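Pectate lyase/Amb allergen (Acidovorax citrulli, PDB 4HWV) probably cleaves pectate as a calcium-dependent, secreted lyase of polysaccharide lyase family 1, built on a right-handed parallel beta-helix. Local coordinates at residues S17-L21 with I195-N199; K76-R82 with P164-L170; V231-V237 with R285-T291; I239-T243 with G479-L483; M321-F326 with R342-H347. One frame throughout, in Å; residues are numbered along the deposited sequence. Where two conformers were deposited one is given.

Contact 1 (S17-L21 with I195-N199)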
# COMPACT_ATOMS: atom_id res chain seq x y z
N SER A 17 -3.12 -12.35 -26.26
CA SER A 17 -3.54 -13.50 -27.04
C SER A 17 -4.20 -14.64 -26.26
O SER A 17 -4.79 -15.53 -26.88
CB SER A 17 -2.36 -14.07 -27.83
OG SER A 17 -1.51 -14.84 -27.00
N ILE A 18 -4.13 -14.65 -24.93
CA ILE A 18 -4.74 -15.76 -24.19
C ILE A 18 -6.25 -15.88 -24.50
O ILE A 18 -6.92 -14.89 -24.78
CB ILE A 18 -4.52 -15.62 -22.66
CG1 ILE A 18 -4.76 -16.95 -21.94
CG2 ILE A 18 -5.38 -14.50 -22.06
CD1 ILE A 18 -3.70 -18.00 -22.21
N ASP A 19 -6.75 -17.11 -24.45
CA ASP A 19 -8.18 -17.33 -24.65
C ASP A 19 -8.88 -17.69 -23.35
O ASP A 19 -8.37 -17.41 -22.27
CB ASP A 19 -8.42 -18.37 -25.75
CG ASP A 19 -7.87 -19.75 -25.41
OD1 ASP A 19 -7.46 -19.99 -24.27
OD2 ASP A 19 -7.88 -20.60 -26.30
N SER A 20 -10.07 -18.30 -23.46
CA SER A 20 -10.95 -18.46 -22.32
C SER A 20 -11.18 -19.90 -21.94
O SER A 20 -12.03 -20.17 -21.09
CB SER A 20 -12.29 -17.77 -22.57
OG SER A 20 -12.09 -16.38 -22.84
N LEU A 21 -10.43 -20.82 -22.55
CA LEU A 21 -10.62 -22.25 -22.30
C LEU A 21 -9.74 -22.76 -21.17
O LEU A 21 -8.65 -22.22 -20.92
CB LEU A 21 -10.31 -23.04 -23.57
CG LEU A 21 -11.25 -22.64 -24.69
CD1 LEU A 21 -10.86 -23.39 -25.95
CD2 LEU A 21 -12.68 -22.92 -24.31
N ILE A 195 -19.06 -16.91 -17.45
CA ILE A 195 -18.13 -15.78 -17.32
C ILE A 195 -16.74 -16.31 -17.00
O ILE A 195 -16.59 -17.21 -16.16
CB ILE A 195 -18.61 -14.80 -16.23
CG1 ILE A 195 -19.88 -14.07 -16.69
CG2 ILE A 195 -17.50 -13.80 -15.87
CD1 ILE A 195 -20.64 -13.36 -15.56
N VAL A 196 -15.73 -15.78 -17.71
CA VAL A 196 -14.33 -16.15 -17.49
C VAL A 196 -13.55 -14.87 -17.19
O VAL A 196 -13.69 -13.86 -17.89
CB VAL A 196 -13.76 -16.84 -18.75
CG1 VAL A 196 -12.22 -16.96 -18.64
CG2 VAL A 196 -14.42 -18.20 -18.97
N ILE A 197 -12.72 -14.92 -16.14
CA ILE A 197 -11.92 -13.77 -15.74
C ILE A 197 -10.49 -14.26 -15.51
O ILE A 197 -10.28 -15.14 -14.67
CB ILE A 197 -12.48 -13.11 -14.43
CG1 ILE A 197 -13.93 -12.63 -14.66
CG2 ILE A 197 -11.59 -11.98 -13.95
CD1 ILE A 197 -14.64 -12.17 -13.41
N ARG A 198 -9.52 -13.75 -16.28
CA ARG A 198 -8.14 -14.23 -16.19
C ARG A 198 -7.11 -13.12 -16.33
O ARG A 198 -7.33 -12.13 -17.03
CB ARG A 198 -7.82 -15.25 -17.30
CG ARG A 198 -8.85 -16.35 -17.44
CD ARG A 198 -8.46 -17.30 -18.55
NE ARG A 198 -7.41 -18.23 -18.14
CZ ARG A 198 -6.81 -19.07 -18.98
NH1 ARG A 198 -7.06 -19.01 -20.28
NH2 ARG A 198 -5.94 -19.95 -18.50
N ASN A 199 -5.97 -13.32 -15.67
CA ASN A 199 -4.77 -12.52 -15.90
C ASN A 199 -4.89 -11.05 -15.52
O ASN A 199 -4.21 -10.21 -16.10
CB ASN A 199 -4.27 -12.65 -17.34
CG ASN A 199 -2.81 -12.27 -17.48
OD1 ASN A 199 -2.01 -12.58 -16.59
ND2 ASN A 199 -2.45 -11.59 -18.58
O HOH W 1 -6.47 -21.12 -22.09
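Arg198 reaches out from strand 192-198 of the right-handed parallel beta-helix and lays its guanidinium against the backbone of the N-terminal segment 17-21. The evidence for a directed contact is the single direct hydrogen bond between the two segments: NH1 donates to Asp19 O at 2.9 Å, and the acceptor sits at the guanidinium edge, almost in its plane. NH1 stands above the carbonyl plane, however, and the N-H...O angle is 145°. A bend in the arginine chain at chi3 (77°) turns the head group to meet this oxygen, while NE holds a salt bridge to Asp240, so two sides of the group are fixed. Ile18 crosses the arginine at about a right angle; with CG1 anti to the backbone N (chi1 -162°), that atom packs 3.5 Å from Arg198 NH1. Farther along, Ser20 CB rests on Val196 CG1 at 4.0 Å, and the serine hydroxyl bonds to Ser168. The Asp19 carboxylate lies nearly coplanar with the guanidinium but too far for a salt bridge, and its OD2 is hydrogen-bonded to Met1 N. A water accepts from Arg198 NH1 at 2.8 Å and lies 2.6 Å from Asp19 OD1 and 2.7 Å from Leu21 O.

Contact 2 (K76-R82 with P164-L170)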
# COMPACT_ATOMS: atom_id res chain seq x y z
N LYS A 76 -25.74 -9.51 -23.59
CA LYS A 76 -25.67 -10.93 -23.30
C LYS A 76 -24.94 -11.76 -24.36
O LYS A 76 -24.78 -12.98 -24.18
CB LYS A 76 -27.06 -11.52 -23.06
CG LYS A 76 -27.81 -10.87 -21.89
CD LYS A 76 -29.15 -11.58 -21.63
CE LYS A 76 -30.04 -10.74 -20.73
NZ LYS A 76 -31.04 -11.58 -19.98
N ALA A 77 -24.55 -11.15 -25.47
CA ALA A 77 -23.84 -11.88 -26.52
C ALA A 77 -22.39 -12.17 -26.12
O ALA A 77 -21.78 -11.40 -25.38
CB ALA A 77 -23.88 -11.09 -27.81
N PRO A 78 -21.81 -13.27 -26.64
CA PRO A 78 -20.40 -13.56 -26.32
C PRO A 78 -19.48 -12.38 -26.64
O PRO A 78 -19.57 -11.75 -27.70
CB PRO A 78 -20.09 -14.75 -27.23
CG PRO A 78 -21.45 -15.47 -27.35
CD PRO A 78 -22.44 -14.33 -27.44
N LYS A 79 -18.60 -12.07 -25.69
CA LYS A 79 -17.69 -10.94 -25.83
C LYS A 79 -16.37 -11.26 -25.16
O LYS A 79 -16.30 -11.95 -24.13
CB LYS A 79 -18.29 -9.65 -25.25
CG LYS A 79 -18.39 -9.68 -23.72
CD LYS A 79 -19.32 -8.62 -23.14
CE LYS A 79 -20.79 -8.90 -23.44
NZ LYS A 79 -21.22 -10.26 -22.94
N VAL A 80 -15.30 -10.70 -25.72
CA VAL A 80 -13.97 -10.81 -25.17
C VAL A 80 -13.46 -9.41 -24.94
O VAL A 80 -13.38 -8.60 -25.86
CB VAL A 80 -13.03 -11.59 -26.12
CG1 VAL A 80 -11.59 -11.52 -25.64
CG2 VAL A 80 -13.52 -13.04 -26.24
N ILE A 81 -13.13 -9.13 -23.68
CA ILE A 81 -12.73 -7.79 -23.26
C ILE A 81 -11.33 -7.91 -22.66
O ILE A 81 -11.15 -8.53 -21.60
CB ILE A 81 -13.73 -7.20 -22.23
CG1 ILE A 81 -15.14 -7.12 -22.83
CG2 ILE A 81 -13.24 -5.84 -21.76
CD1 ILE A 81 -16.22 -6.86 -21.80
N ARG A 82 -10.35 -7.32 -23.34
CA ARG A 82 -8.97 -7.37 -22.89
C ARG A 82 -8.64 -6.09 -22.14
O ARG A 82 -8.99 -5.00 -22.59
CB ARG A 82 -8.02 -7.60 -24.06
CG ARG A 82 -8.30 -8.92 -24.76
CD ARG A 82 -7.20 -9.37 -25.71
NE ARG A 82 -7.62 -10.59 -26.40
CZ ARG A 82 -7.39 -11.83 -25.97
NH1 ARG A 82 -6.73 -12.06 -24.84
NH2 ARG A 82 -7.85 -12.84 -26.69
N PRO A 164 -22.37 -9.06 -17.72
CA PRO A 164 -23.45 -9.87 -18.31
C PRO A 164 -22.98 -11.26 -18.77
O PRO A 164 -21.81 -11.61 -18.64
CB PRO A 164 -23.85 -9.03 -19.53
CG PRO A 164 -22.52 -8.48 -20.01
CD PRO A 164 -21.76 -8.16 -18.72
N ASP A 165 -23.91 -12.03 -19.30
CA ASP A 165 -23.64 -13.39 -19.79
C ASP A 165 -22.54 -13.42 -20.82
O ASP A 165 -22.33 -12.47 -21.58
CB ASP A 165 -24.88 -13.97 -20.47
CG ASP A 165 -26.11 -13.92 -19.59
OD1 ASP A 165 -26.62 -12.80 -19.35
OD2 ASP A 165 -26.58 -14.98 -19.14
N ASN A 166 -21.86 -14.57 -20.87
CA ASN A 166 -20.97 -14.87 -21.99
C ASN A 166 -19.87 -13.83 -22.13
O ASN A 166 -19.60 -13.33 -23.22
CB ASN A 166 -21.76 -15.04 -23.29
CG ASN A 166 -22.86 -16.07 -23.18
OD1 ASN A 166 -22.62 -17.19 -22.73
ND2 ASN A 166 -24.06 -15.70 -23.58
N THR A 167 -19.21 -13.54 -21.02
CA THR A 167 -18.20 -12.51 -20.99
C THR A 167 -16.87 -13.07 -20.55
O THR A 167 -16.79 -13.77 -19.53
CB THR A 167 -18.60 -11.40 -19.99
OG1 THR A 167 -19.84 -10.83 -20.42
CG2 THR A 167 -17.54 -10.29 -19.93
N SER A 168 -15.82 -12.74 -21.30
CA SER A 168 -14.45 -12.94 -20.85
C SER A 168 -13.77 -11.61 -20.57
O SER A 168 -13.82 -10.71 -21.42
CB SER A 168 -13.63 -13.69 -21.89
OG SER A 168 -14.13 -15.02 -22.02
N LEU A 169 -13.17 -11.49 -19.39
CA LEU A 169 -12.31 -10.36 -19.04
C LEU A 169 -10.91 -10.93 -18.95
O LEU A 169 -10.63 -11.77 -18.09
CB LEU A 169 -12.71 -9.74 -17.70
CG LEU A 169 -14.12 -9.17 -17.64
CD1 LEU A 169 -14.49 -8.78 -16.22
CD2 LEU A 169 -14.25 -7.96 -18.52
N LEU A 170 -10.02 -10.47 -19.85
CA LEU A 170 -8.71 -11.10 -20.00
C LEU A 170 -7.64 -10.01 -19.92
O LEU A 170 -7.59 -9.13 -20.77
CB LEU A 170 -8.61 -11.85 -21.34
CG LEU A 170 -9.65 -12.96 -21.56
CD1 LEU A 170 -9.52 -13.53 -22.96
CD2 LEU A 170 -9.57 -14.10 -20.53
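The amide of Asn166 presents its N-H edge to Lys76 O: ND2 donates to that oxygen at 2.9 Å, with the acceptor close to the amide plane and the N-H...O angle 164°, while OD1 is taken by Asn194. The Asp165 carboxylate lies alongside the Lys76 chain, pointing the same way, with OD1 3.4 Å from Lys76 CG; its OD2 bonds to Ala193 N. The Arg82 guanidinium is met obliquely by Leu170 CD1, 3.7 Å from NH1, and that nitrogen is held by Ile18 O. Backbone bonds Lys79 N to Asn166 O, Ser168 N to Lys79 O, Ile81 N to Ser168 O and Leu170 N to Ile81 O establish a parallel ladder; the axes of 79-82 and 167-170 run 4.8 Å apart at 17°, as expected of successive coils in a parallel beta-helix. On the face of Lys79 and Ile81, the lysine folds back through bends at chi3 (70°) and chi4. This brings NZ to Thr167 OG1 at 2.9 Å and to Ala77 O at 2.8 Å, with Asp75 O a further acceptor; the threonine hydroxyl in turn donates to Pro164 O. Farther along the same face, Ile81 CB packs 3.8 Å from Leu169 CD2, the two side chains lying side by side.

Contact 3 (V231-V237 with R285-T291)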
# COMPACT_ATOMS: atom_id res chain seq x y z
N VAL A 231 -20.48 -12.75 -6.57
CA VAL A 231 -21.15 -13.75 -7.39
C VAL A 231 -22.45 -14.16 -6.71
O VAL A 231 -22.50 -15.16 -5.99
CB VAL A 231 -20.25 -14.97 -7.65
CG1 VAL A 231 -20.85 -15.84 -8.75
CG2 VAL A 231 -18.83 -14.52 -8.03
N ALA A 232 -23.50 -13.36 -6.91
CA ALA A 232 -24.80 -13.63 -6.29
C ALA A 232 -25.84 -14.10 -7.30
O ALA A 232 -26.84 -14.70 -6.93
CB ALA A 232 -25.31 -12.36 -5.54
N HIS A 233 -25.59 -13.83 -8.58
CA HIS A 233 -26.59 -14.09 -9.63
C HIS A 233 -25.95 -14.57 -10.90
O HIS A 233 -26.40 -14.23 -11.99
CB HIS A 233 -27.46 -12.86 -9.90
CG HIS A 233 -28.24 -12.41 -8.70
ND1 HIS A 233 -29.35 -13.09 -8.25
CD2 HIS A 233 -28.04 -11.39 -7.83
CE1 HIS A 233 -29.81 -12.51 -7.16
NE2 HIS A 233 -29.03 -11.47 -6.88
N ALA A 234 -24.90 -15.37 -10.76
CA ALA A 234 -24.22 -15.96 -11.92
C ALA A 234 -23.97 -17.43 -11.70
O ALA A 234 -23.62 -17.85 -10.59
CB ALA A 234 -22.90 -15.26 -12.20
N SER A 235 -24.14 -18.21 -12.76
CA SER A 235 -23.80 -19.63 -12.80
C SER A 235 -22.71 -19.82 -13.84
O SER A 235 -22.76 -19.20 -14.90
CB SER A 235 -25.02 -20.44 -13.23
OG SER A 235 -24.70 -21.82 -13.35
N HIS A 236 -21.75 -20.72 -13.57
CA HIS A 236 -20.68 -21.08 -14.53
C HIS A 236 -19.68 -19.95 -14.71
O HIS A 236 -19.75 -19.15 -15.66
CB HIS A 236 -21.25 -21.62 -15.84
CG HIS A 236 -21.76 -23.01 -15.70
ND1 HIS A 236 -23.06 -23.29 -15.36
CD2 HIS A 236 -21.13 -24.20 -15.78
CE1 HIS A 236 -23.23 -24.60 -15.28
NE2 HIS A 236 -22.07 -25.17 -15.52
N VAL A 237 -18.78 -19.87 -13.73
CA VAL A 237 -17.85 -18.77 -13.59
C VAL A 237 -16.47 -19.34 -13.32
O VAL A 237 -16.31 -20.14 -12.39
CB VAL A 237 -18.26 -17.83 -12.41
CG1 VAL A 237 -17.23 -16.74 -12.21
CG2 VAL A 237 -19.65 -17.22 -12.65
N ARG A 285 -26.33 -16.35 -2.44
CA ARG A 285 -27.61 -16.44 -3.12
C ARG A 285 -27.62 -17.50 -4.21
O ARG A 285 -27.51 -18.69 -3.91
CB ARG A 285 -28.03 -15.06 -3.64
CG ARG A 285 -28.44 -14.15 -2.48
CD ARG A 285 -28.77 -12.73 -2.89
NE ARG A 285 -29.23 -11.97 -1.73
CZ ARG A 285 -30.51 -11.91 -1.37
NH1 ARG A 285 -31.41 -12.51 -2.13
NH2 ARG A 285 -30.88 -11.24 -0.29
N HIS A 286 -27.70 -17.10 -5.48
CA HIS A 286 -27.76 -18.07 -6.58
C HIS A 286 -26.46 -18.18 -7.37
O HIS A 286 -26.45 -18.70 -8.47
CB HIS A 286 -28.95 -17.81 -7.49
CG HIS A 286 -30.26 -18.17 -6.87
ND1 HIS A 286 -31.40 -18.38 -7.61
CD2 HIS A 286 -30.62 -18.37 -5.57
CE1 HIS A 286 -32.41 -18.68 -6.80
NE2 HIS A 286 -31.95 -18.69 -5.56
N GLY A 287 -25.36 -17.70 -6.82
CA GLY A 287 -24.05 -18.00 -7.40
C GLY A 287 -23.85 -19.50 -7.41
O GLY A 287 -24.15 -20.18 -6.42
N ASN A 288 -23.36 -20.04 -8.52
CA ASN A 288 -23.25 -21.49 -8.60
C ASN A 288 -22.29 -21.90 -9.69
O ASN A 288 -22.07 -21.16 -10.65
CB ASN A 288 -24.64 -22.11 -8.86
CG ASN A 288 -24.74 -23.54 -8.37
OD1 ASN A 288 -23.91 -24.01 -7.60
ND2 ASN A 288 -25.78 -24.24 -8.82
N TYR A 289 -21.70 -23.09 -9.54
CA TYR A 289 -20.73 -23.62 -10.51
C TYR A 289 -19.58 -22.64 -10.75
O TYR A 289 -19.32 -22.21 -11.88
CB TYR A 289 -21.42 -24.05 -11.81
CG TYR A 289 -22.47 -25.12 -11.62
CD1 TYR A 289 -22.12 -26.41 -11.24
CD2 TYR A 289 -23.82 -24.85 -11.84
CE1 TYR A 289 -23.08 -27.40 -11.07
CE2 TYR A 289 -24.78 -25.84 -11.67
CZ TYR A 289 -24.40 -27.11 -11.28
OH TYR A 289 -25.35 -28.09 -11.12
N VAL A 290 -18.86 -22.33 -9.68
CA VAL A 290 -17.77 -21.37 -9.72
C VAL A 290 -16.48 -22.10 -9.43
O VAL A 290 -16.41 -22.88 -8.48
CB VAL A 290 -17.98 -20.29 -8.64
CG1 VAL A 290 -16.86 -19.24 -8.69
CG2 VAL A 290 -19.37 -19.66 -8.79
N THR A 291 -15.46 -21.84 -10.23
CA THR A 291 -14.11 -22.34 -9.94
C THR A 291 -13.14 -21.18 -9.85
O THR A 291 -13.08 -20.34 -10.76
CB THR A 291 -13.64 -23.33 -11.01
OG1 THR A 291 -14.47 -24.50 -10.92
CG2 THR A 291 -12.17 -23.72 -10.80
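This is a parallel, in-register pairing of successive coils of the beta-helix, where both segments turn a corner, at Ser235-His236 and at Tyr289. Backbone bonds follow the bend: Asn288 N to Ala234 O, His236 N to Asn288 O, Val237 N to Tyr289 O and Thr291 N to Val237 O, the last at 2.9 Å. At the corner the rings of His236 and Tyr289 are nearly parallel (23°) but slid apart, with centroids 4.7 Å apart. What covers the imidazole face is instead Tyr289 CB, a CH-pi contact 3.8 Å from the ring centroid and 2° off its normal; His236 NE2 is held by His29 O. Inside, Val290 CG2 packs 4.1 Å from Val231 CG1. Gly287 CA makes a CA-H...O contact to Ala234 O at 3.2 Å and, with no side chain, the glycine also fits against Val231 O. Val231 is about 7 Å, side chain to side chain, from the calcium ligand Asp282. The arrangement is a corner between coils of the pectate lyase parallel beta-helix, near its calcium site.

Contact 4 (I239-T243 with G479-L483)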
# COMPACT_ATOMS: atom_id res chain seq x y z
N ILE A 239 -12.62 -18.18 -12.58
CA ILE A 239 -11.74 -17.09 -12.17
C ILE A 239 -10.37 -17.71 -12.03
O ILE A 239 -10.11 -18.47 -11.08
CB ILE A 239 -12.24 -16.50 -10.83
CG1 ILE A 239 -13.62 -15.86 -11.04
CG2 ILE A 239 -11.21 -15.53 -10.24
CD1 ILE A 239 -14.37 -15.60 -9.74
N ASP A 240 -9.50 -17.40 -12.99
CA ASP A 240 -8.25 -18.14 -13.14
C ASP A 240 -7.04 -17.23 -13.36
O ASP A 240 -7.09 -16.31 -14.19
CB ASP A 240 -8.38 -19.09 -14.34
CG ASP A 240 -7.08 -19.83 -14.64
OD1 ASP A 240 -6.74 -20.79 -13.91
OD2 ASP A 240 -6.40 -19.43 -15.62
N HIS A 241 -5.94 -17.49 -12.66
CA HIS A 241 -4.70 -16.77 -12.91
C HIS A 241 -4.85 -15.26 -12.73
O HIS A 241 -4.34 -14.46 -13.52
CB HIS A 241 -4.13 -17.09 -14.30
CG HIS A 241 -3.30 -18.34 -14.36
ND1 HIS A 241 -3.78 -19.51 -14.90
CD2 HIS A 241 -2.01 -18.57 -14.01
CE1 HIS A 241 -2.81 -20.42 -14.87
NE2 HIS A 241 -1.73 -19.88 -14.33
N ASN A 242 -5.52 -14.86 -11.64
CA ASN A 242 -5.62 -13.45 -11.27
C ASN A 242 -4.91 -13.26 -9.94
O ASN A 242 -4.60 -14.23 -9.23
CB ASN A 242 -7.08 -13.00 -11.11
CG ASN A 242 -7.89 -13.27 -12.35
OD1 ASN A 242 -7.76 -12.56 -13.36
ND2 ASN A 242 -8.74 -14.30 -12.29
N THR A 243 -4.65 -12.00 -9.62
CA THR A 243 -4.13 -11.64 -8.31
C THR A 243 -5.15 -10.71 -7.66
O THR A 243 -5.74 -9.88 -8.34
CB THR A 243 -2.75 -10.98 -8.45
OG1 THR A 243 -1.87 -11.95 -9.02
CG2 THR A 243 -2.19 -10.49 -7.10
N GLY A 479 -1.28 -16.74 -10.14
CA GLY A 479 -1.61 -15.33 -10.22
C GLY A 479 -1.56 -14.71 -11.60
O GLY A 479 -1.38 -15.37 -12.64
N ALA A 480 -1.75 -13.40 -11.61
CA ALA A 480 -1.62 -12.62 -12.83
C ALA A 480 -0.17 -12.53 -13.28
O ALA A 480 0.76 -12.71 -12.49
CB ALA A 480 -2.21 -11.21 -12.61
N GLY A 481 0.03 -12.22 -14.56
CA GLY A 481 1.37 -12.00 -15.07
C GLY A 481 2.13 -13.29 -15.37
O GLY A 481 3.35 -13.25 -15.52
N LYS A 482 1.42 -14.42 -15.48
CA LYS A 482 2.04 -15.71 -15.72
C LYS A 482 1.64 -16.30 -17.08
O LYS A 482 2.47 -16.86 -17.79
CB LYS A 482 1.64 -16.68 -14.61
CG LYS A 482 2.03 -16.25 -13.21
CD LYS A 482 3.55 -16.27 -13.03
CE LYS A 482 3.93 -15.87 -11.61
NZ LYS A 482 5.39 -15.83 -11.43
N LEU A 483 0.38 -16.16 -17.46
CA LEU A 483 -0.13 -16.71 -18.71
C LEU A 483 0.43 -16.05 -19.96
O LEU A 483 0.50 -16.69 -21.03
CB LEU A 483 -1.66 -16.58 -18.76
CG LEU A 483 -2.43 -17.53 -17.84
CD1 LEU A 483 -3.90 -17.17 -17.86
CD2 LEU A 483 -2.25 -18.98 -18.29
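The backbones of His241 and Gly479 come within 4.3 Å at their CA atoms, and those of Asn242 and Ala480 within 4.4 Å, but without strand pairing: the direct hydrogen bond here runs from Ala480 N to a side chain, Thr243 OG1, at 3.0 Å and 163°. Gly479 CA also points at Asn242 O, 3.3 Å away. With OG1 anti to the carbonyl carbon (chi1 -63°), the threonine hydroxyl faces Ala480 and also lies 3.7 Å from its CB. His241 has the largest single share of the buried surface, standing where the chain leaves strand 237-240 of the parallel beta-helix and meets the C-terminal loop after helix 470-477. Leu483 crosses this residue at about a right angle and covers one face of the imidazole: CG makes a CH-pi contact 3.8 Å from the centroid and 17° off the normal, and the methyls spread, CD1 toward CB and CD2 toward CE1. At the ring edge, in its plane, are Gly479 O and Asp240 OD2. ND1 donates to Asp240 OD2 at 2.7 Å, fixing the ring's rotation, although the carboxylate oxygen is met from above its own plane. The other carboxylate oxygen, OD1, is held by Ser293 and Asn294.

Contact 5 (M321-F326 with R342-H347)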
# COMPACT_ATOMS: atom_id res chain seq x y z
N MET A 321 -27.39 -24.42 -4.40
CA MET A 321 -26.53 -23.39 -4.99
C MET A 321 -25.14 -23.45 -4.35
O MET A 321 -24.84 -24.35 -3.56
CB MET A 321 -27.14 -22.00 -4.72
CG MET A 321 -28.54 -21.83 -5.31
SD MET A 321 -28.48 -21.76 -7.11
CE MET A 321 -30.22 -21.96 -7.53
N LEU A 322 -24.29 -22.50 -4.70
CA LEU A 322 -23.02 -22.28 -4.00
C LEU A 322 -22.02 -23.43 -4.19
O LEU A 322 -21.21 -23.71 -3.30
CB LEU A 322 -23.24 -21.95 -2.52
CG LEU A 322 -24.30 -20.88 -2.24
CD1 LEU A 322 -24.46 -20.71 -0.73
CD2 LEU A 322 -24.01 -19.53 -2.92
N LYS A 323 -22.06 -24.06 -5.37
CA LYS A 323 -21.06 -25.06 -5.69
C LYS A 323 -19.80 -24.37 -6.18
O LYS A 323 -19.81 -23.71 -7.23
CB LYS A 323 -21.59 -26.02 -6.75
CG LYS A 323 -22.73 -26.90 -6.23
CD LYS A 323 -23.38 -27.68 -7.37
CE LYS A 323 -24.39 -28.74 -6.92
NZ LYS A 323 -25.51 -28.11 -6.17
N VAL A 324 -18.71 -24.49 -5.41
CA VAL A 324 -17.49 -23.73 -5.67
C VAL A 324 -16.28 -24.66 -5.52
O VAL A 324 -16.21 -25.46 -4.57
CB VAL A 324 -17.32 -22.54 -4.69
CG1 VAL A 324 -16.12 -21.70 -5.07
CG2 VAL A 324 -18.57 -21.69 -4.67
N THR A 325 -15.35 -24.56 -6.47
CA THR A 325 -14.08 -25.27 -6.39
C THR A 325 -12.94 -24.25 -6.28
O THR A 325 -12.88 -23.31 -7.08
CB THR A 325 -13.83 -26.09 -7.65
OG1 THR A 325 -14.93 -27.00 -7.86
CG2 THR A 325 -12.51 -26.84 -7.55
N PHE A 326 -12.05 -24.45 -5.31
CA PHE A 326 -10.81 -23.66 -5.20
C PHE A 326 -9.63 -24.61 -5.39
O PHE A 326 -9.47 -25.54 -4.60
CB PHE A 326 -10.62 -23.08 -3.78
CG PHE A 326 -11.57 -21.99 -3.38
CD1 PHE A 326 -12.83 -22.29 -2.86
CD2 PHE A 326 -11.16 -20.66 -3.43
CE1 PHE A 326 -13.69 -21.29 -2.41
CE2 PHE A 326 -12.01 -19.64 -2.98
CZ PHE A 326 -13.28 -19.96 -2.47
N ARG A 342 -21.18 -21.84 3.91
CA ARG A 342 -22.56 -22.25 4.23
C ARG A 342 -23.20 -22.85 2.99
O ARG A 342 -22.91 -22.40 1.89
CB ARG A 342 -23.44 -21.06 4.64
CG ARG A 342 -23.03 -20.33 5.89
CD ARG A 342 -23.96 -19.14 6.08
NE ARG A 342 -23.82 -18.45 7.36
CZ ARG A 342 -23.25 -17.26 7.53
NH1 ARG A 342 -22.75 -16.60 6.51
NH2 ARG A 342 -23.21 -16.73 8.75
N TYR A 343 -24.06 -23.85 3.19
CA TYR A 343 -25.01 -24.37 2.18
C TYR A 343 -24.41 -25.04 0.96
O TYR A 343 -25.02 -25.98 0.46
CB TYR A 343 -26.09 -23.33 1.80
CG TYR A 343 -27.05 -23.15 2.96
CD1 TYR A 343 -27.96 -24.15 3.29
CD2 TYR A 343 -26.97 -22.03 3.79
CE1 TYR A 343 -28.80 -24.03 4.39
CE2 TYR A 343 -27.81 -21.90 4.89
CZ TYR A 343 -28.70 -22.91 5.19
OH TYR A 343 -29.53 -22.81 6.29
N GLY A 344 -23.25 -24.60 0.48
CA GLY A 344 -22.70 -25.12 -0.76
C GLY A 344 -21.83 -26.36 -0.63
O GLY A 344 -21.33 -26.69 0.46
N MET A 345 -21.64 -27.05 -1.75
CA MET A 345 -20.68 -28.15 -1.87
C MET A 345 -19.38 -27.56 -2.39
O MET A 345 -19.28 -27.21 -3.57
CB MET A 345 -21.24 -29.23 -2.80
CG MET A 345 -22.57 -29.78 -2.26
SD MET A 345 -23.59 -30.59 -3.50
CE MET A 345 -22.61 -32.03 -3.66
N VAL A 346 -18.42 -27.39 -1.50
CA VAL A 346 -17.20 -26.64 -1.81
C VAL A 346 -15.97 -27.53 -1.68
O VAL A 346 -15.76 -28.18 -0.65
CB VAL A 346 -17.08 -25.41 -0.90
CG1 VAL A 346 -15.76 -24.67 -1.12
CG2 VAL A 346 -18.26 -24.48 -1.16
N HIS A 347 -15.19 -27.58 -2.76
CA HIS A 347 -14.01 -28.42 -2.86
C HIS A 347 -12.78 -27.51 -2.84
O HIS A 347 -12.68 -26.62 -3.68
CB HIS A 347 -14.11 -29.20 -4.17
CG HIS A 347 -13.01 -30.20 -4.41
ND1 HIS A 347 -12.74 -30.66 -5.68
CD2 HIS A 347 -12.16 -30.85 -3.58
CE1 HIS A 347 -11.78 -31.57 -5.63
NE2 HIS A 347 -11.40 -31.69 -4.36
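Leu322 fits its branched end against the bend that leads into strand 345-356: CD1 lies 3.5 Å from Arg342 O and 4.0 Å from Tyr343 CB, beside which it runs in the same direction. The shallow place next to it is formed by Gly344, whose CA comes 3.3 Å from Leu322 O; with no CB, the glycine leaves room for that carbonyl to sit close. Beyond it the chain settles into parallel strands, the axes of 324-326 and 345-347 lying 4.8 Å apart at 13°, as adjacent coils of the pectate lyase beta-helix. Val346 fits between Val324 and Phe326. With CG1 anti to the backbone N (chi1 175°), that methyl approaches the edge of the Phe326 ring, 4.2 Å from CD1, while CG2 turns back to Val324 CB at 4.1 Å. On the other side of the strands Lys323 and Met345 lie alongside each other, with CE 4.0 Å from SD. The His347 imidazole extends outward from the strand pair. Backbone bonds are uneven: Val324 N to Met345 O is weak, whereas Phe326 N to His347 O is 2.8 Å and nearly straight. Chemically, this implies pairing that tightens along the strands, with aliphatic groups stacked on the Val324-Val346 face, while on the opposite face Thr325 OG1 and His347 ND1 both bond to Tyr460 OH and His347 NE2 to Glu380.

From the N terminus, segment 17-21 opens contact 1, which closes at strand 192-198; contact 2, joining 76-82 to 164-170, lies wholly within that span. The two meet through Ser20 and Ser168 and through Ile18 and Arg82. Contact 3 starts after contact 1 has closed, and Ile195 bonds to His236 between them. It crosses contact 4, whose 239-243 segment falls before 285-291 and whose partner 479-483 comes near the C terminus; contact 5 is enclosed in that last long loop. Contacts 2, 3 and 5 join successive coils of the beta-helix, whereas contacts 1 and 4, centres about 10 Å apart, fasten N- and C-terminal loops to neighbouring strands 192-198 and 237-240.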